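Local coordinates for hydroxylase (Rhodococcus sp., PDB 2OR0), which is a putative flavin-dependent hydroxylase of the acyl-CoA dehydrogenase family, which probably uses reduced flavin and molecular oxygen to hydroxylate a substrate, at residues P135-P141 with G167-D172; V185-D191 with V214-V219; I263-E267 with I305-R309; A82-M86 with R309-I313; R48-A54 with T158-Q162. All blocks are in the same frame, centred on the assembly; numbering follows the deposited sequence.

Contact 1: residues P135-P141 with G167-D172; sequences PMGVATP and GAMVGD
Pro135-Pro141 and Gly167-Asp172 pair as parallel neighbours in the mixed beta sheet of this acyl-CoA dehydrogenase-like chain. The register sets Val138 beside Met169 and Ala139 beside Val170. Three backbone hydrogen bonds hold it. Met169 N donates to Gly137 O at 2.9 Å. Ala139 N donates to Met169 O, also at 2.9 Å, and this bond is almost straight at 178°. Gly171 N then reaches Ala139 O at 3.0 Å, just past the end of strand 163-170. The strands are strongly twisted, with 50° between their short axes.

Side chains add to the pairing on both faces. Ala139, Ala168 and Val170 share one face, where Ala139 CB lies 4.2 Å from Ala168 CB. At the far end Pro141 lies obliquely against Val170, its CG 3.7 Å from Val170 CG1. That methyl is anti to the backbone N of Val170 (chi1 173°), which turns it toward the proline ring. Pro141 CD also rests on the carbonyl oxygens of Gly171 and Asp172. With a glycine at Pro141, Val170 CG1 would probably lose its ring partner and this end of the strand would be freer to bend. At the other end selenomethionine Met169 bends back at chi2 and chi3, bringing its SE to 3.8 Å from Pro135 CB.

Strand 137-142 also pairs with strand 145-155, through Val138 with Lys149 and Thr140 with Val147. Strand 163-170 pairs on its other edge with strand 182-188. Leu148 and Leu183 from these two neighbours pack on the alanine face.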
# COMPACT_ATOMS: atom_id res chain seq x y z
N PRO A 135 4.14 5.73 14.17
CA PRO A 135 5.00 6.61 14.96
C PRO A 135 5.69 5.85 16.12
O PRO A 135 5.51 6.20 17.30
CB PRO A 135 4.02 7.64 15.50
CG PRO A 135 2.76 6.89 15.65
CD PRO A 135 2.71 5.91 14.51
N MSE A 136 6.49 4.85 15.74
CA MSE A 136 7.11 3.92 16.68
C MSE A 136 8.40 4.43 17.29
O MSE A 136 9.00 3.79 18.14
CB MSE A 136 7.35 2.56 16.00
CG MSE A 136 6.10 1.67 15.90
SE MSE A 136 5.05 1.79 17.54
CE MSE A 136 3.55 2.86 16.86
N GLY A 137 8.84 5.61 16.88
CA GLY A 137 10.11 6.14 17.36
C GLY A 137 9.99 7.40 18.18
O GLY A 137 8.89 7.97 18.32
N VAL A 138 11.11 7.84 18.74
CA VAL A 138 11.17 9.08 19.52
C VAL A 138 12.24 10.00 18.92
O VAL A 138 13.40 9.62 18.80
CB VAL A 138 11.43 8.83 21.04
CG1 VAL A 138 11.57 10.17 21.81
CG2 VAL A 138 10.30 7.97 21.66
N ALA A 139 11.80 11.19 18.51
CA ALA A 139 12.67 12.23 17.96
C ALA A 139 12.94 13.29 19.04
O ALA A 139 12.02 13.99 19.49
CB ALA A 139 12.02 12.87 16.69
N THR A 140 14.19 13.39 19.48
CA THR A 140 14.60 14.43 20.44
C THR A 140 15.06 15.66 19.68
O THR A 140 16.02 15.58 18.90
CB THR A 140 15.75 13.92 21.40
OG1 THR A 140 15.30 12.76 22.11
CG2 THR A 140 16.13 15.02 22.40
N PRO A 141 14.38 16.81 19.89
CA PRO A 141 14.81 18.04 19.23
C PRO A 141 16.18 18.47 19.72
O PRO A 141 16.39 18.61 20.94
CB PRO A 141 13.77 19.08 19.65
CG PRO A 141 12.65 18.31 20.26
CD PRO A 141 13.21 17.02 20.75
N GLY A 167 7.62 7.18 10.99
CA GLY A 167 6.90 8.05 11.92
C GLY A 167 7.62 8.13 13.26
O GLY A 167 8.28 7.18 13.68
N ALA A 168 7.49 9.26 13.94
CA ALA A 168 8.07 9.40 15.26
C ALA A 168 7.28 10.41 16.06
O ALA A 168 6.72 11.37 15.51
CB ALA A 168 9.52 9.83 15.16
N MSE A 169 7.20 10.19 17.37
CA MSE A 169 6.70 11.21 18.28
C MSE A 169 7.85 12.11 18.71
O MSE A 169 8.99 11.68 18.75
CB MSE A 169 6.06 10.58 19.52
CG MSE A 169 5.00 9.53 19.23
SE MSE A 169 3.48 10.21 18.18
CE MSE A 169 2.69 11.47 19.45
N VAL A 170 7.55 13.37 19.02
CA VAL A 170 8.58 14.32 19.43
C VAL A 170 8.62 14.39 20.95
O VAL A 170 7.60 14.63 21.58
CB VAL A 170 8.38 15.73 18.80
CG1 VAL A 170 9.38 16.76 19.37
CG2 VAL A 170 8.54 15.66 17.27
N GLY A 171 9.81 14.17 21.52
CA GLY A 171 10.01 14.34 22.95
C GLY A 171 10.19 15.80 23.38
O GLY A 171 9.99 16.74 22.59
N ASP A 172 10.59 15.99 24.65
CA ASP A 172 10.82 17.32 25.22
C ASP A 172 12.29 17.75 25.08
O ASP A 172 12.63 18.55 24.20
CB ASP A 172 10.37 17.34 26.68
CG ASP A 172 9.02 16.67 26.87
OD1 ASP A 172 8.12 16.94 26.03
OD2 ASP A 172 8.86 15.88 27.84

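Contact 2: residues V185-D191 with V214-V219; sequences VILPRTD and VDGAFV
A small apolar core joins Val185-Asp191 to Val214-Val219, between two strands of the mixed beta sheet that do not pair with each other. The strand axes stand 8.1 Å apart at 127°, too far for direct pairing, so side chains fill the gap. Leu187 is central. Its two methyl branches part to different partners. Leu187 CD1 lies 3.7 Å from Val219 CG2, and the two side chains cross at about a right angle. Leu187 CD2 meets Val214 CG2 tip to tip at 3.9 Å and also touches Ala217 CB. An alanine in place of Leu187 would probably leave the methyls of Val214, Ala217 and Val219 without their common partner and open a gap between the strands.

Val219 spreads its methyls over the other strand. Val219 CG1 is anti to the backbone N (chi1 -179°) and reaches 3.8 Å from Ile186 O, with Val185 CB a little farther off. At the other end the 3-10 turn 189-191 brings Asp191 over Ala217, with their CB atoms 4.0 Å apart. One water links the two segments. It donates to Asp191 OD2 at 2.8 Å and to Phe218 O at 2.7 Å.

The backbone bends sharply at Asp215 and Gly216, and a classic beta bulge sets Gly216 and Ala217 together opposite Leu148. Strand 145-155 passes beside this core, and Leu148 also touches Val185 and Leu187. Strand 182-188 pairs with strand 163-170 through Val185 with Leu166 and Leu187 with Ala164. Ile186 points the other way, against Val116 and Ile120 of helix 114-121.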
# COMPACT_ATOMS: atom_id res chain seq x y z
N VAL A 185 9.98 11.28 9.16
CA VAL A 185 11.43 11.58 9.09
C VAL A 185 12.08 10.70 8.02
O VAL A 185 11.67 9.55 7.82
CB VAL A 185 12.13 11.37 10.48
CG1 VAL A 185 11.55 12.31 11.53
CG2 VAL A 185 12.04 9.91 10.97
N ILE A 186 13.07 11.24 7.33
CA ILE A 186 13.78 10.48 6.29
C ILE A 186 15.21 10.16 6.75
O ILE A 186 15.92 11.06 7.21
CB ILE A 186 13.79 11.24 4.93
CG1 ILE A 186 12.37 11.39 4.38
CG2 ILE A 186 14.65 10.54 3.90
CD1 ILE A 186 11.89 12.83 4.37
N LEU A 187 15.60 8.89 6.64
CA LEU A 187 16.94 8.42 7.05
C LEU A 187 17.56 7.59 5.96
O LEU A 187 16.87 6.80 5.33
CB LEU A 187 16.87 7.53 8.31
CG LEU A 187 16.66 8.16 9.68
CD1 LEU A 187 15.24 8.64 9.84
CD2 LEU A 187 16.99 7.15 10.76
N PRO A 188 18.87 7.78 5.71
CA PRO A 188 19.57 6.89 4.80
C PRO A 188 19.80 5.53 5.49
O PRO A 188 19.81 5.49 6.72
CB PRO A 188 20.91 7.60 4.58
CG PRO A 188 21.09 8.46 5.79
CD PRO A 188 19.74 8.85 6.24
N ARG A 189 19.98 4.47 4.69
CA ARG A 189 20.09 3.10 5.22
C ARG A 189 21.29 2.95 6.14
O ARG A 189 21.32 2.11 7.04
CB ARG A 189 20.18 2.08 4.08
CG ARG A 189 20.28 0.65 4.55
CD ARG A 189 19.45 -0.28 3.71
NE ARG A 189 20.04 -1.61 3.70
CZ ARG A 189 19.71 -2.57 2.84
NH1 ARG A 189 18.77 -2.36 1.91
NH2 ARG A 189 20.31 -3.75 2.90
N THR A 190 22.29 3.78 5.88
CA THR A 190 23.47 3.88 6.72
C THR A 190 23.14 4.22 8.19
O THR A 190 23.91 3.88 9.11
CB THR A 190 24.45 4.90 6.09
OG1 THR A 190 25.78 4.54 6.45
CG2 THR A 190 24.14 6.32 6.53
N ASP A 191 22.00 4.88 8.41
CA ASP A 191 21.62 5.32 9.74
C ASP A 191 20.62 4.41 10.47
O ASP A 191 20.12 4.78 11.52
CB ASP A 191 21.09 6.74 9.69
CG ASP A 191 22.22 7.79 9.51
OD1 ASP A 191 23.42 7.42 9.59
OD2 ASP A 191 21.89 8.98 9.29
N VAL A 214 16.67 1.99 15.16
CA VAL A 214 17.55 3.16 15.21
C VAL A 214 17.99 3.39 16.66
O VAL A 214 17.14 3.47 17.56
CB VAL A 214 16.84 4.43 14.60
CG1 VAL A 214 17.77 5.64 14.61
CG2 VAL A 214 16.39 4.16 13.15
N ASP A 215 19.30 3.47 16.89
CA ASP A 215 19.86 3.67 18.25
C ASP A 215 20.00 5.14 18.66
O ASP A 215 19.87 5.47 19.85
CB ASP A 215 21.23 2.96 18.41
CG ASP A 215 21.09 1.47 18.67
OD1 ASP A 215 19.98 1.03 19.00
OD2 ASP A 215 22.10 0.73 18.51
N GLY A 216 20.24 6.02 17.68
CA GLY A 216 20.35 7.46 17.91
C GLY A 216 20.97 8.12 16.69
O GLY A 216 22.18 8.42 16.65
N ALA A 217 20.13 8.31 15.66
CA ALA A 217 20.53 8.90 14.40
C ALA A 217 20.08 10.35 14.37
O ALA A 217 18.93 10.67 14.66
CB ALA A 217 19.91 8.15 13.25
N PHE A 218 21.01 11.23 13.99
CA PHE A 218 20.67 12.63 13.82
C PHE A 218 19.91 12.80 12.50
O PHE A 218 20.36 12.32 11.46
CB PHE A 218 21.92 13.52 13.80
CG PHE A 218 21.64 14.95 13.39
CD1 PHE A 218 20.95 15.80 14.24
CD2 PHE A 218 22.06 15.42 12.14
CE1 PHE A 218 20.68 17.13 13.87
CE2 PHE A 218 21.79 16.74 11.76
CZ PHE A 218 21.10 17.58 12.61
N VAL A 219 18.76 13.49 12.57
CA VAL A 219 17.95 13.79 11.40
C VAL A 219 17.79 15.32 11.28
O VAL A 219 17.15 15.95 12.13
CB VAL A 219 16.55 13.08 11.44
CG1 VAL A 219 15.74 13.41 10.17
CG2 VAL A 219 16.70 11.55 11.61
O HOH W 1 19.53 10.31 9.92

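Contact 3: residues I263-E267 with I305-R309; sequences IGITE and INASR
Ile263 O is gripped twice within its own helix, by Glu267 N at 3.1 Å and by Thr266 OG1 at 2.8 Å. The hydroxyl bond folds Thr266 OG1 back on the helix, where it lies 3.7 Å from Ile305 CG2 of the other helix. Across the contact, Glu267 and Arg309 form a salt bridge held by two hydrogen bonds. Arg309 NE donates to the syn lone pair of Glu267 OE2 at 2.8 Å, nearly straight at 177°. Arg309 NH2 donates to Glu267 OE1 at 2.9 Å. The guanidinium thus grips side-on, and its plane is only 14° from that of the carboxylate. The twin bonds fix the rotation of both groups.

Beside the bridge the packing is mostly by carbon. Ile305 CG2 lies 3.5 Å from Glu267 CG, the two side chains running alongside in opposite senses. Ile263 CD1 reaches 3.5 Å from Ser308 O. The Ser308 hydroxyl turns elsewhere and bonds to Ala344 and Arg347.

These helices, 250-277 and 292-324, run nearly antiparallel in the C-terminal helical region. Helix 331-356 packs alongside through Ala344, Ala348 and Ala351. Helix 370-381 touches Thr266, and helix 78-91 meets Arg309.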
# COMPACT_ATOMS: atom_id res chain seq x y z
N ILE A 263 -7.01 -5.73 -3.07
CA ILE A 263 -7.99 -6.03 -4.09
C ILE A 263 -7.42 -6.88 -5.23
O ILE A 263 -8.02 -7.88 -5.59
CB ILE A 263 -8.75 -4.76 -4.59
CG1 ILE A 263 -9.57 -4.18 -3.41
CG2 ILE A 263 -9.68 -5.14 -5.72
CD1 ILE A 263 -10.13 -2.74 -3.61
N GLY A 264 -6.27 -6.49 -5.77
CA GLY A 264 -5.63 -7.24 -6.83
C GLY A 264 -5.17 -8.62 -6.40
O GLY A 264 -5.20 -9.59 -7.20
N ILE A 265 -4.76 -8.75 -5.14
CA ILE A 265 -4.46 -10.08 -4.61
C ILE A 265 -5.69 -10.99 -4.68
O ILE A 265 -5.59 -12.13 -5.06
CB ILE A 265 -3.87 -10.02 -3.15
CG1 ILE A 265 -2.45 -9.47 -3.19
CG2 ILE A 265 -3.89 -11.41 -2.50
CD1 ILE A 265 -1.97 -8.82 -1.83
N THR A 266 -6.85 -10.49 -4.30
CA THR A 266 -8.05 -11.32 -4.31
C THR A 266 -8.47 -11.63 -5.74
O THR A 266 -9.01 -12.70 -5.99
CB THR A 266 -9.22 -10.71 -3.51
OG1 THR A 266 -9.69 -9.50 -4.12
CG2 THR A 266 -8.77 -10.43 -2.06
N GLU A 267 -8.17 -10.73 -6.67
CA GLU A 267 -8.40 -10.96 -8.09
C GLU A 267 -7.47 -12.06 -8.64
O GLU A 267 -7.90 -12.91 -9.41
CB GLU A 267 -8.24 -9.64 -8.87
CG GLU A 267 -9.44 -8.72 -8.74
CD GLU A 267 -9.24 -7.32 -9.35
OE1 GLU A 267 -8.10 -6.94 -9.69
OE2 GLU A 267 -10.25 -6.59 -9.43
N ILE A 305 -15.79 -8.63 -5.25
CA ILE A 305 -14.45 -8.17 -5.54
C ILE A 305 -14.49 -7.00 -6.55
O ILE A 305 -13.77 -6.00 -6.40
CB ILE A 305 -13.57 -9.34 -6.08
CG1 ILE A 305 -13.32 -10.40 -4.97
CG2 ILE A 305 -12.27 -8.82 -6.71
CD1 ILE A 305 -12.69 -11.72 -5.48
N ASN A 306 -15.34 -7.11 -7.58
CA ASN A 306 -15.49 -5.98 -8.52
C ASN A 306 -16.03 -4.75 -7.81
O ASN A 306 -15.53 -3.66 -8.04
CB ASN A 306 -16.40 -6.30 -9.72
CG ASN A 306 -16.69 -5.05 -10.55
OD1 ASN A 306 -17.71 -4.38 -10.35
ND2 ASN A 306 -15.78 -4.70 -11.41
N ALA A 307 -17.04 -4.92 -6.95
CA ALA A 307 -17.58 -3.79 -6.19
C ALA A 307 -16.49 -3.05 -5.40
O ALA A 307 -16.56 -1.81 -5.26
CB ALA A 307 -18.72 -4.19 -5.29
N SER A 308 -15.49 -3.79 -4.93
CA SER A 308 -14.38 -3.17 -4.16
C SER A 308 -13.47 -2.36 -5.05
O SER A 308 -13.11 -1.22 -4.71
CB SER A 308 -13.57 -4.23 -3.41
OG SER A 308 -14.37 -4.86 -2.41
N ARG A 309 -13.06 -2.97 -6.17
CA ARG A 309 -12.21 -2.30 -7.16
C ARG A 309 -12.83 -0.95 -7.59
O ARG A 309 -12.17 0.09 -7.50
CB ARG A 309 -11.98 -3.20 -8.39
CG ARG A 309 -11.41 -2.45 -9.63
CD ARG A 309 -11.37 -3.38 -10.87
NE ARG A 309 -10.16 -4.21 -10.91
CZ ARG A 309 -9.05 -3.90 -11.57
NH1 ARG A 309 -9.00 -2.78 -12.29
NH2 ARG A 309 -8.01 -4.72 -11.54

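Contact 4: residues A82-M86 with R309-I313; sequences AETVM and RVSLI
The guanidinium of Arg309 carries the selenium of Met86 over one face and two waters at its edge. Met86 SE sits over the centre of the group, 3.5 Å from Arg309 CZ. Both waters lie in the guanidinium plane and bridge to Glu83. One accepts from Arg309 NH2 at 2.8 Å and donates to Glu83 O. The other accepts from Arg309 NH1 at 2.9 Å and donates to Glu83 OE2. The carboxylate and guanidinium therefore meet through water, with Glu83 OE2 and Arg309 NH1 4.7 Å apart. The opposite charges probably still attract. Glu83 has a direct salt bridge to Arg79, and Arg309 one to Glu267.

Met86 is selenomethionine, and its chain is extended beyond CG (chi2 176°, chi3 -169°). That shape carries the methyl past the arginine into the apolar layer. There Met86 CE meets Ile313 CD1 tip to tip at 3.8 Å and touches Leu312 CD2 at 3.9 Å. Ile313 CD1 also lies 3.7 Å from Glu83 CG, and Ala82 CB rests near Ile313 CG1.

Helix 78-91 here joins helix 292-324 across a long span of chain. Helix 250-277 lies against both, with Val85 on Ala260 and Ala261 and Leu312 on Leu256 and Ile263. Helix 331-356 touches Ser311 and Leu312.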
# COMPACT_ATOMS: atom_id res chain seq x y z
N ALA A 82 -3.72 3.04 -8.96
CA ALA A 82 -4.50 2.00 -8.32
C ALA A 82 -4.60 0.76 -9.22
O ALA A 82 -4.35 -0.35 -8.77
CB ALA A 82 -5.86 2.51 -7.93
N GLU A 83 -4.91 0.97 -10.50
CA GLU A 83 -5.07 -0.14 -11.43
C GLU A 83 -3.78 -0.88 -11.69
O GLU A 83 -3.80 -2.12 -11.90
CB GLU A 83 -5.69 0.34 -12.76
CG GLU A 83 -7.18 0.74 -12.63
CD GLU A 83 -7.77 1.45 -13.89
OE1 GLU A 83 -7.02 1.83 -14.82
OE2 GLU A 83 -9.00 1.64 -13.92
N THR A 84 -2.66 -0.15 -11.72
CA THR A 84 -1.36 -0.78 -11.93
C THR A 84 -0.98 -1.68 -10.74
O THR A 84 -0.54 -2.81 -10.94
CB THR A 84 -0.24 0.27 -12.20
OG1 THR A 84 -0.69 1.20 -13.20
CG2 THR A 84 1.03 -0.45 -12.66
N VAL A 85 -1.15 -1.17 -9.53
CA VAL A 85 -0.94 -1.96 -8.31
C VAL A 85 -1.80 -3.25 -8.34
O VAL A 85 -1.28 -4.36 -8.17
CB VAL A 85 -1.27 -1.13 -7.07
CG1 VAL A 85 -1.26 -2.00 -5.79
CG2 VAL A 85 -0.28 0.04 -6.91
N MSE A 86 -3.10 -3.09 -8.60
CA MSE A 86 -3.98 -4.23 -8.72
C MSE A 86 -3.48 -5.20 -9.76
O MSE A 86 -3.55 -6.39 -9.56
CB MSE A 86 -5.40 -3.81 -9.06
CG MSE A 86 -6.11 -3.10 -7.97
SE MSE A 86 -7.88 -2.48 -8.59
CE MSE A 86 -8.39 -1.32 -7.15
N ARG A 309 -13.06 -2.97 -6.17
CA ARG A 309 -12.21 -2.30 -7.16
C ARG A 309 -12.83 -0.95 -7.59
O ARG A 309 -12.17 0.09 -7.50
CB ARG A 309 -11.98 -3.20 -8.39
CG ARG A 309 -11.41 -2.45 -9.63
CD ARG A 309 -11.37 -3.38 -10.87
NE ARG A 309 -10.16 -4.21 -10.91
CZ ARG A 309 -9.05 -3.90 -11.57
NH1 ARG A 309 -9.00 -2.78 -12.29
NH2 ARG A 309 -8.01 -4.72 -11.54
N VAL A 310 -14.10 -0.97 -8.00
CA VAL A 310 -14.75 0.23 -8.55
C VAL A 310 -14.96 1.28 -7.49
O VAL A 310 -14.73 2.46 -7.74
CB VAL A 310 -16.08 -0.05 -9.34
CG1 VAL A 310 -15.86 -1.14 -10.42
CG2 VAL A 310 -17.18 -0.46 -8.42
N SER A 311 -15.37 0.84 -6.30
CA SER A 311 -15.60 1.75 -5.17
C SER A 311 -14.37 2.52 -4.75
O SER A 311 -14.44 3.72 -4.52
CB SER A 311 -16.11 0.97 -3.97
OG SER A 311 -17.43 0.60 -4.25
N LEU A 312 -13.27 1.81 -4.58
CA LEU A 312 -12.00 2.41 -4.15
C LEU A 312 -11.54 3.48 -5.15
O LEU A 312 -11.12 4.60 -4.78
CB LEU A 312 -10.90 1.32 -4.04
CG LEU A 312 -9.52 1.82 -3.57
CD1 LEU A 312 -9.46 2.31 -2.13
CD2 LEU A 312 -8.44 0.78 -3.81
N ILE A 313 -11.59 3.11 -6.42
CA ILE A 313 -11.13 3.96 -7.50
C ILE A 313 -12.05 5.18 -7.70
O ILE A 313 -11.56 6.28 -8.00
CB ILE A 313 -10.90 3.14 -8.77
CG1 ILE A 313 -9.90 2.01 -8.50
CG2 ILE A 313 -10.33 4.02 -9.94
CD1 ILE A 313 -9.51 1.21 -9.79
O HOH W 2 -5.91 -3.44 -12.89
O HOH W 3 -10.51 -0.38 -12.94

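Contact 5: residues R48-A54 with T158-Q162; sequences RLTDAAA and TDHCQ
His160 NE2 donates to Leu49 O at 2.7 Å, the hydrogen bond that ties the loop 158-162 to the turn just before helix 51-60. The oxygen lies close to the imidazole plane, but the donor is tilted 35° from the carbonyl plane. Charges surround this bond. Arg48 NH1 makes a salt bridge to Asp51 OD1 at 3.2 Å; the nitrogen comes from above the carboxylate plane. Asp159 OD2 is a longer partner, 4.0 Å from Arg48 NE. It lies well out of the guanidinium plane, so this link rests on charge alone. Asp159 OD2 has a second salt bridge, to Lys210. A water also joins Arg48 NH2 to Asp159 O.

The imidazole is wedged between several groups. Ala54 CB lies over one face in a CH-pi contact, 3.6 Å from the His160 ring centroid. Asp51 OD1 stands at the ring edge, 3.4 Å from His160 CE1. Arg48 reaches the ring with its chain extended from CG to NE, which brings one guanidinium face over His160 NE2. The two planes are 65° apart, so the groups are not stacked flat. Leu49 CB packs beside the ring, 3.7 Å from His160 NE2.

Trp128 also packs on His160, and Leu49 turns to Ala94, Ser95 and Val98 of helix 93-102. Thr50 is the N-cap of helix 51-60, its OG1 accepting from Ala53 N and also hydrogen-bonded to Gln39 NE2. The arrangement is a capped helix start joined to a 3-10 turn by the histidine hydrogen bond, with the Arg48, Asp51 and Asp159 salt-bridge network beside it.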
# COMPACT_ATOMS: atom_id res chain seq x y z
N ARG A 48 11.50 -12.47 1.18
CA ARG A 48 12.18 -11.29 0.68
C ARG A 48 12.08 -11.37 -0.83
O ARG A 48 12.31 -12.43 -1.39
CB ARG A 48 13.66 -11.36 1.13
CG ARG A 48 14.64 -10.42 0.43
CD ARG A 48 16.08 -10.96 0.50
NE ARG A 48 17.08 -9.95 0.16
CZ ARG A 48 17.44 -9.60 -1.08
NH1 ARG A 48 16.87 -10.17 -2.16
NH2 ARG A 48 18.37 -8.66 -1.24
N LEU A 49 11.73 -10.28 -1.50
CA LEU A 49 11.72 -10.29 -2.96
C LEU A 49 13.11 -10.64 -3.45
O LEU A 49 14.09 -10.05 -3.01
CB LEU A 49 11.31 -8.92 -3.54
CG LEU A 49 9.88 -8.39 -3.39
CD1 LEU A 49 9.74 -7.01 -3.96
CD2 LEU A 49 8.85 -9.33 -4.03
N THR A 50 13.19 -11.62 -4.35
CA THR A 50 14.46 -11.92 -5.01
C THR A 50 14.95 -10.65 -5.72
O THR A 50 14.16 -9.73 -5.98
CB THR A 50 14.32 -13.07 -6.06
OG1 THR A 50 13.56 -12.60 -7.17
CG2 THR A 50 13.62 -14.30 -5.47
N ASP A 51 16.24 -10.59 -6.03
CA ASP A 51 16.79 -9.45 -6.78
C ASP A 51 16.13 -9.35 -8.16
O ASP A 51 15.78 -8.24 -8.61
CB ASP A 51 18.32 -9.57 -6.90
CG ASP A 51 19.06 -9.27 -5.57
OD1 ASP A 51 18.46 -8.72 -4.59
OD2 ASP A 51 20.27 -9.60 -5.52
N ALA A 52 15.92 -10.49 -8.81
CA ALA A 52 15.18 -10.50 -10.06
C ALA A 52 13.75 -9.97 -9.93
O ALA A 52 13.30 -9.22 -10.79
CB ALA A 52 15.21 -11.90 -10.73
N ALA A 53 13.04 -10.30 -8.84
CA ALA A 53 11.68 -9.78 -8.63
C ALA A 53 11.66 -8.27 -8.42
O ALA A 53 10.83 -7.58 -8.99
CB ALA A 53 10.96 -10.50 -7.46
N ALA A 54 12.58 -7.77 -7.59
CA ALA A 54 12.73 -6.33 -7.36
C ALA A 54 13.12 -5.61 -8.65
O ALA A 54 12.63 -4.51 -8.93
CB ALA A 54 13.76 -6.06 -6.28
N THR A 158 12.05 -3.63 2.42
CA THR A 158 13.14 -2.86 3.03
C THR A 158 14.56 -3.21 2.55
O THR A 158 15.40 -2.31 2.43
CB THR A 158 13.03 -2.84 4.59
OG1 THR A 158 13.69 -1.69 5.10
CG2 THR A 158 13.58 -4.11 5.24
N ASP A 159 14.80 -4.49 2.26
CA ASP A 159 16.10 -4.92 1.72
C ASP A 159 16.45 -4.25 0.40
O ASP A 159 17.61 -4.25 -0.02
CB ASP A 159 16.12 -6.45 1.51
CG ASP A 159 16.04 -7.22 2.82
OD1 ASP A 159 16.93 -7.03 3.67
OD2 ASP A 159 15.09 -8.02 3.00
N HIS A 160 15.43 -3.70 -0.28
CA HIS A 160 15.63 -3.13 -1.61
C HIS A 160 15.56 -1.60 -1.61
O HIS A 160 15.59 -0.95 -2.66
CB HIS A 160 14.60 -3.74 -2.57
CG HIS A 160 14.76 -5.22 -2.74
ND1 HIS A 160 15.79 -5.77 -3.47
CD2 HIS A 160 14.03 -6.26 -2.27
CE1 HIS A 160 15.69 -7.09 -3.44
NE2 HIS A 160 14.62 -7.41 -2.73
N CYS A 161 15.49 -1.04 -0.40
CA CYS A 161 15.38 0.40 -0.20
C CYS A 161 16.68 0.96 0.40
O CYS A 161 17.37 0.27 1.16
CB CYS A 161 14.20 0.72 0.70
SG CYS A 161 12.57 0.20 0.03
N GLN A 162 16.99 2.20 0.04
CA GLN A 162 18.21 2.87 0.49
C GLN A 162 17.93 4.03 1.44
O GLN A 162 18.85 4.64 1.96
CB GLN A 162 19.07 3.30 -0.72
CG GLN A 162 19.84 2.12 -1.38
CD GLN A 162 20.72 1.34 -0.38
OE1 GLN A 162 21.56 1.92 0.34
NE2 GLN A 162 20.55 0.01 -0.35
O HOH W 4 19.70 -6.28 0.55

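Overall arrangement
The five contacts fall into a sheet group, a helical group and a link between early helix and sheet loop. Contacts 1 and 2 share one mixed sheet, their centres about 12 Å apart, on the neighbouring strands 163-170 and 182-188. Contacts 3 and 4 lie on the opposite side of the chain's centre. Their centres are about 8 Å apart, and they share Arg309 and helix 292-324. Contact 5 joins the start of helix 51-60 to a loop and touches contact 2 through Arg189. Along the chain, contacts 1, 2 and 3 follow in series, while contact 4 spans contacts 1 and 2. An N-terminal helix is thus packed against C-terminal helices, with the beta region between them in sequence.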